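Local structure of GST N-terminal domain-containing protein (Pseudomonas syringae pv. tomato, 3IC8) at residues Met160-Leu174 and Tyr205-Phe218. The protein is of unknown function but belongs to the glutathione S-transferase-like proteins, with a thioredoxin-like N-terminal domain and a helical C-terminal domain. Sequence-based numbering, arbitrary orientation.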
loop_
_atom_site.group_PDB
_atom_site.type_symbol
_atom_site.label_atom_id
_atom_site.label_comp_id
_atom_site.label_asym_id
_atom_site.label_seq_id
_atom_site.Cartn_x
_atom_site.Cartn_y
_atom_site.Cartn_z
HETATM N N MSE A 160 -5.403 3.582 24.509
HETATM C CA MSE A 160 -5.681 3.677 23.096
HETATM C C MSE A 160 -6.328 4.967 22.612
HETATM O O MSE A 160 -6.019 5.454 21.560
HETATM C CB MSE A 160 -6.423 2.451 22.612
HETATM C CG MSE A 160 -5.562 1.263 22.593
HETATM SE SE MSE A 160 -4.140 1.423 21.409
HETATM C CE MSE A 160 -2.649 1.470 22.482
ATOM N N SER A 161 -7.256 5.482 23.392
ATOM C CA SER A 161 -7.915 6.720 23.085
ATOM C C SER A 161 -6.959 7.886 23.110
ATOM O O SER A 161 -7.074 8.794 22.339
ATOM C CB SER A 161 -9.106 6.945 23.999
ATOM O OG SER A 161 -8.714 7.220 25.301
ATOM N N ARG A 162 -6.032 7.842 24.042
ATOM C CA ARG A 162 -5.015 8.839 24.150
ATOM C C ARG A 162 -4.132 8.830 22.935
ATOM O O ARG A 162 -3.828 9.848 22.398
ATOM C CB ARG A 162 -4.214 8.611 25.420
ATOM C CG ARG A 162 -4.445 9.615 26.507
ATOM C CD ARG A 162 -4.897 9.024 27.814
ATOM N NE ARG A 162 -3.813 8.749 28.726
ATOM C CZ ARG A 162 -3.884 8.809 30.045
ATOM N NH1 ARG A 162 -4.974 9.171 30.652
ATOM N NH2 ARG A 162 -2.838 8.525 30.760
ATOM N N LEU A 163 -3.726 7.652 22.515
ATOM C CA LEU A 163 -2.912 7.486 21.340
ATOM C C LEU A 163 -3.625 7.910 20.087
ATOM O O LEU A 163 -3.039 8.508 19.247
ATOM C CB LEU A 163 -2.414 6.067 21.221
ATOM C CG LEU A 163 -1.480 5.744 20.074
ATOM C CD1 LEU A 163 -0.228 6.497 20.149
ATOM C CD2 LEU A 163 -1.205 4.304 20.054
ATOM N N GLU A 164 -4.908 7.601 20.007
ATOM C CA GLU A 164 -5.791 8.045 18.951
ATOM C C GLU A 164 -5.941 9.538 18.910
ATOM O O GLU A 164 -5.892 10.109 17.877
ATOM C CB GLU A 164 -7.153 7.369 19.081
ATOM C CG GLU A 164 -8.212 7.769 18.072
ATOM C CD GLU A 164 -7.861 7.421 16.657
ATOM O OE1 GLU A 164 -6.978 6.617 16.463
ATOM O OE2 GLU A 164 -8.449 7.962 15.716
ATOM N N SER A 165 -6.071 10.171 20.057
ATOM C CA SER A 165 -6.103 11.607 20.117
ATOM C C SER A 165 -4.839 12.285 19.608
ATOM O O SER A 165 -4.916 13.263 18.958
ATOM C CB SER A 165 -6.326 12.058 21.543
ATOM O OG SER A 165 -7.674 12.150 21.843
ATOM N N GLN A 166 -3.670 11.796 19.942
ATOM C CA GLN A 166 -2.451 12.336 19.400
ATOM C C GLN A 166 -2.240 12.162 17.891
ATOM O O GLN A 166 -1.781 13.045 17.229
ATOM C CB GLN A 166 -1.271 11.779 20.165
ATOM C CG GLN A 166 0.008 11.975 19.469
ATOM C CD GLN A 166 1.188 11.875 20.361
ATOM O OE1 GLN A 166 2.292 11.803 19.891
ATOM N NE2 GLN A 166 0.966 11.856 21.648
ATOM N N LEU A 167 -2.563 10.995 17.375
ATOM C CA LEU A 167 -2.387 10.667 15.975
ATOM C C LEU A 167 -3.336 11.355 15.017
ATOM O O LEU A 167 -3.024 11.575 13.885
ATOM C CB LEU A 167 -2.352 9.165 15.764
ATOM C CG LEU A 167 -1.133 8.492 16.354
ATOM C CD1 LEU A 167 -1.208 7.033 16.272
ATOM C CD2 LEU A 167 0.077 8.958 15.718
ATOM N N SER A 168 -4.489 11.717 15.515
ATOM C CA SER A 168 -5.533 12.268 14.713
ATOM C C SER A 168 -5.063 13.578 14.158
ATOM O O SER A 168 -5.597 14.069 13.215
ATOM C CB SER A 168 -6.811 12.410 15.509
ATOM O OG SER A 168 -6.736 13.471 16.412
ATOM N N HIS A 169 -3.993 14.090 14.725
ATOM C CA HIS A 169 -3.394 15.320 14.273
ATOM C C HIS A 169 -2.515 15.173 13.062
ATOM O O HIS A 169 -2.031 16.129 12.556
ATOM C CB HIS A 169 -2.593 15.956 15.374
ATOM C CG HIS A 169 -3.432 16.560 16.432
ATOM N ND1 HIS A 169 -3.418 16.117 17.728
ATOM C CD2 HIS A 169 -4.340 17.552 16.385
ATOM C CE1 HIS A 169 -4.275 16.816 18.439
ATOM N NE2 HIS A 169 -4.843 17.698 17.647
ATOM N N GLY A 170 -2.313 13.970 12.590
ATOM C CA GLY A 170 -1.519 13.782 11.408
ATOM C C GLY A 170 -0.016 13.730 11.526
ATOM O O GLY A 170 0.660 13.784 10.525
ATOM N N GLY A 171 0.505 13.626 12.738
ATOM C CA GLY A 171 1.920 13.419 12.940
ATOM C C GLY A 171 2.311 12.040 12.496
ATOM O O GLY A 171 1.591 11.117 12.723
ATOM N N ASP A 172 3.429 11.902 11.825
ATOM C CA ASP A 172 3.823 10.608 11.337
ATOM C C ASP A 172 4.131 9.589 12.423
ATOM O O ASP A 172 3.776 8.453 12.322
ATOM C CB ASP A 172 4.974 10.737 10.336
ATOM C CG ASP A 172 4.500 11.107 8.967
ATOM O OD1 ASP A 172 3.479 10.592 8.549
ATOM O OD2 ASP A 172 5.125 11.927 8.310
ATOM N N PHE A 173 4.813 10.038 13.452
ATOM C CA PHE A 173 5.334 9.203 14.496
ATOM C C PHE A 173 5.107 9.835 15.853
ATOM O O PHE A 173 4.626 10.927 15.941
ATOM C CB PHE A 173 6.795 8.917 14.270
ATOM C CG PHE A 173 7.068 8.193 13.020
ATOM C CD1 PHE A 173 7.423 8.861 11.895
ATOM C CD2 PHE A 173 6.975 6.851 12.960
ATOM C CE1 PHE A 173 7.667 8.207 10.770
ATOM C CE2 PHE A 173 7.229 6.209 11.821
ATOM C CZ PHE A 173 7.569 6.888 10.725
ATOM N N LEU A 174 5.415 9.109 16.904
ATOM C CA LEU A 174 5.100 9.525 18.252
ATOM C C LEU A 174 5.812 10.789 18.691
ATOM O O LEU A 174 5.271 11.583 19.396
ATOM C CB LEU A 174 5.355 8.398 19.248
ATOM C CG LEU A 174 4.560 7.114 19.116
ATOM C CD1 LEU A 174 5.031 6.153 20.079
ATOM C CD2 LEU A 174 3.153 7.340 19.326
ATOM N N TYR A 205 -9.376 2.109 16.700
ATOM C CA TYR A 205 -8.834 3.424 16.629
ATOM C C TYR A 205 -8.100 3.557 15.349
ATOM O O TYR A 205 -7.037 3.044 15.190
ATOM C CB TYR A 205 -7.910 3.624 17.798
ATOM C CG TYR A 205 -8.485 3.092 19.053
ATOM C CD1 TYR A 205 -8.427 1.761 19.337
ATOM C CD2 TYR A 205 -9.112 3.911 19.935
ATOM C CE1 TYR A 205 -8.958 1.271 20.447
ATOM C CE2 TYR A 205 -9.644 3.427 21.057
ATOM C CZ TYR A 205 -9.560 2.103 21.317
ATOM O OH TYR A 205 -10.089 1.595 22.449
ATOM N N PRO A 206 -8.699 4.251 14.420
ATOM C CA PRO A 206 -8.231 4.295 13.051
ATOM C C PRO A 206 -6.895 4.914 12.864
ATOM O O PRO A 206 -6.149 4.417 12.072
ATOM C CB PRO A 206 -9.281 5.138 12.393
ATOM C CG PRO A 206 -10.451 4.852 13.153
ATOM C CD PRO A 206 -10.023 4.844 14.529
ATOM N N SER A 207 -6.620 5.992 13.566
ATOM C CA SER A 207 -5.362 6.695 13.483
ATOM C C SER A 207 -4.228 5.838 13.929
ATOM O O SER A 207 -3.171 5.917 13.400
ATOM C CB SER A 207 -5.397 7.921 14.356
ATOM O OG SER A 207 -5.978 8.992 13.693
ATOM N N VAL A 208 -4.460 5.044 14.940
ATOM C CA VAL A 208 -3.489 4.120 15.432
ATOM C C VAL A 208 -3.132 3.046 14.430
ATOM O O VAL A 208 -1.996 2.685 14.278
ATOM C CB VAL A 208 -4.003 3.494 16.685
ATOM C CG1 VAL A 208 -2.960 2.694 17.336
ATOM C CG2 VAL A 208 -4.459 4.544 17.590
ATOM N N SER A 209 -4.132 2.531 13.757
ATOM C CA SER A 209 -3.951 1.465 12.805
ATOM C C SER A 209 -3.094 1.891 11.618
ATOM O O SER A 209 -2.275 1.148 11.150
ATOM C CB SER A 209 -5.318 0.950 12.371
ATOM O OG SER A 209 -5.268 -0.369 11.893
ATOM N N VAL A 210 -3.301 3.100 11.142
ATOM C CA VAL A 210 -2.505 3.650 10.079
ATOM C C VAL A 210 -1.068 3.842 10.491
ATOM O O VAL A 210 -0.169 3.532 9.765
ATOM C CB VAL A 210 -3.083 4.978 9.657
ATOM C CG1 VAL A 210 -2.125 5.780 8.856
ATOM C CG2 VAL A 210 -4.338 4.779 8.945
ATOM N N TRP A 211 -0.876 4.378 11.679
ATOM C CA TRP A 211 0.431 4.598 12.240
ATOM C C TRP A 211 1.140 3.299 12.454
ATOM O O TRP A 211 2.324 3.201 12.246
ATOM C CB TRP A 211 0.335 5.360 13.564
ATOM C CG TRP A 211 1.549 5.241 14.396
ATOM C CD1 TRP A 211 2.657 5.969 14.292
ATOM C CD2 TRP A 211 1.767 4.337 15.467
ATOM N NE1 TRP A 211 3.559 5.588 15.209
ATOM C CE2 TRP A 211 3.032 4.581 15.952
ATOM C CE3 TRP A 211 1.009 3.339 16.057
ATOM C CZ2 TRP A 211 3.565 3.869 16.973
ATOM C CZ3 TRP A 211 1.540 2.642 17.057
ATOM C CH2 TRP A 211 2.801 2.901 17.515
ATOM N N LEU A 212 0.405 2.302 12.894
ATOM C CA LEU A 212 0.994 1.029 13.170
ATOM C C LEU A 212 1.559 0.372 11.924
ATOM O O LEU A 212 2.610 -0.184 11.966
ATOM C CB LEU A 212 0.007 0.131 13.894
ATOM C CG LEU A 212 0.433 -1.301 14.099
ATOM C CD1 LEU A 212 1.625 -1.412 14.939
ATOM C CD2 LEU A 212 -0.642 -2.090 14.657
ATOM N N ASP A 213 0.844 0.458 10.822
ATOM C CA ASP A 213 1.296 -0.095 9.565
ATOM C C ASP A 213 2.523 0.599 9.072
ATOM O O ASP A 213 3.373 0.008 8.477
ATOM C CB ASP A 213 0.200 -0.106 8.530
ATOM C CG ASP A 213 -0.869 -1.079 8.852
ATOM O OD1 ASP A 213 -0.598 -2.010 9.599
ATOM O OD2 ASP A 213 -1.995 -0.917 8.387
ATOM N N ARG A 214 2.608 1.875 9.329
ATOM C CA ARG A 214 3.779 2.611 8.987
ATOM C C ARG A 214 5.010 2.142 9.739
ATOM O O ARG A 214 6.057 2.002 9.183
ATOM C CB ARG A 214 3.514 4.063 9.309
ATOM C CG ARG A 214 4.291 5.046 8.537
ATOM C CD ARG A 214 4.134 6.423 9.097
ATOM N NE ARG A 214 2.965 7.059 8.572
ATOM C CZ ARG A 214 1.938 7.480 9.282
ATOM N NH1 ARG A 214 1.914 7.361 10.592
ATOM N NH2 ARG A 214 0.924 8.031 8.662
ATOM N N VAL A 215 4.878 1.927 11.029
ATOM C CA VAL A 215 5.965 1.450 11.848
ATOM C C VAL A 215 6.427 0.049 11.501
ATOM O O VAL A 215 7.575 -0.239 11.546
ATOM C CB VAL A 215 5.651 1.578 13.325
ATOM C CG1 VAL A 215 6.795 1.209 14.137
ATOM C CG2 VAL A 215 5.265 2.961 13.642
ATOM N N LEU A 216 5.492 -0.822 11.189
ATOM C CA LEU A 216 5.750 -2.185 10.763
ATOM C C LEU A 216 6.402 -2.253 9.393
ATOM O O LEU A 216 7.055 -3.187 9.062
ATOM C CB LEU A 216 4.466 -2.999 10.781
ATOM C CG LEU A 216 4.012 -3.769 12.010
ATOM C CD1 LEU A 216 4.651 -3.339 13.229
ATOM C CD2 LEU A 216 2.562 -3.691 12.185
ATOM N N GLY A 217 6.209 -1.216 8.607
ATOM C CA GLY A 217 6.667 -1.113 7.244
ATOM C C GLY A 217 8.128 -0.890 7.025
ATOM O O GLY A 217 8.592 -0.964 5.916
ATOM N N PHE A 218 8.828 -0.564 8.096
ATOM C CA PHE A 218 10.270 -0.446 8.108
ATOM C C PHE A 218 10.880 -1.802 7.859
ATOM O O PHE A 218 11.978 -1.918 7.389
ATOM C CB PHE A 218 10.763 0.131 9.426
ATOM C CG PHE A 218 10.595 1.606 9.549
ATOM C CD1 PHE A 218 11.403 2.470 8.879
ATOM C CD2 PHE A 218 9.636 2.127 10.343
ATOM C CE1 PHE A 218 11.240 3.805 8.989
ATOM C CE2 PHE A 218 9.487 3.463 10.453
ATOM C CZ PHE A 218 10.284 4.297 9.773
#
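V208 sits as a knob in the hole formed by M160, L163, E164 and L167, joining helices 160-167 and 206-216 of the GST C-terminal helical domain at a 75° crossing, axes 8.2 Å apart. Next to it, the E164 carboxylate lies at the first turn of helix 206-216, held by weak hydrogen bonds: S207 N is shared between OE1 (3.0 Å) and OE2, V208 N gives to OE1 and S207 OG to OE2. The amino end of the helix would probably favour this negative charge. The E164 chain leaves its helix with CG trans to the main-chain nitrogen (chi1 178°), then bends at chi2 to reach that turn. Over one face of the Y205 ring, CB of selenomethionine M160 makes a CH-pi contact, 3.6 Å from the centroid. L167 CD1 packs on W211 CB at 3.5 Å. In the loop after helix 160-167, D172 OD1 lies over a face of the R214 guanidinium, a purely electrostatic salt bridge, 3.6 Å from NE. The F173 and F218 rings meet at their rims; both residues also pack against the second subunit, on its S224 and S222 respectively. From the second shell, D182 OD1 of helix 180-193 accepts hydrogen bonds from L174 N and W211 NE1, while L174 CG rests 4.0 Å from W211 CZ2.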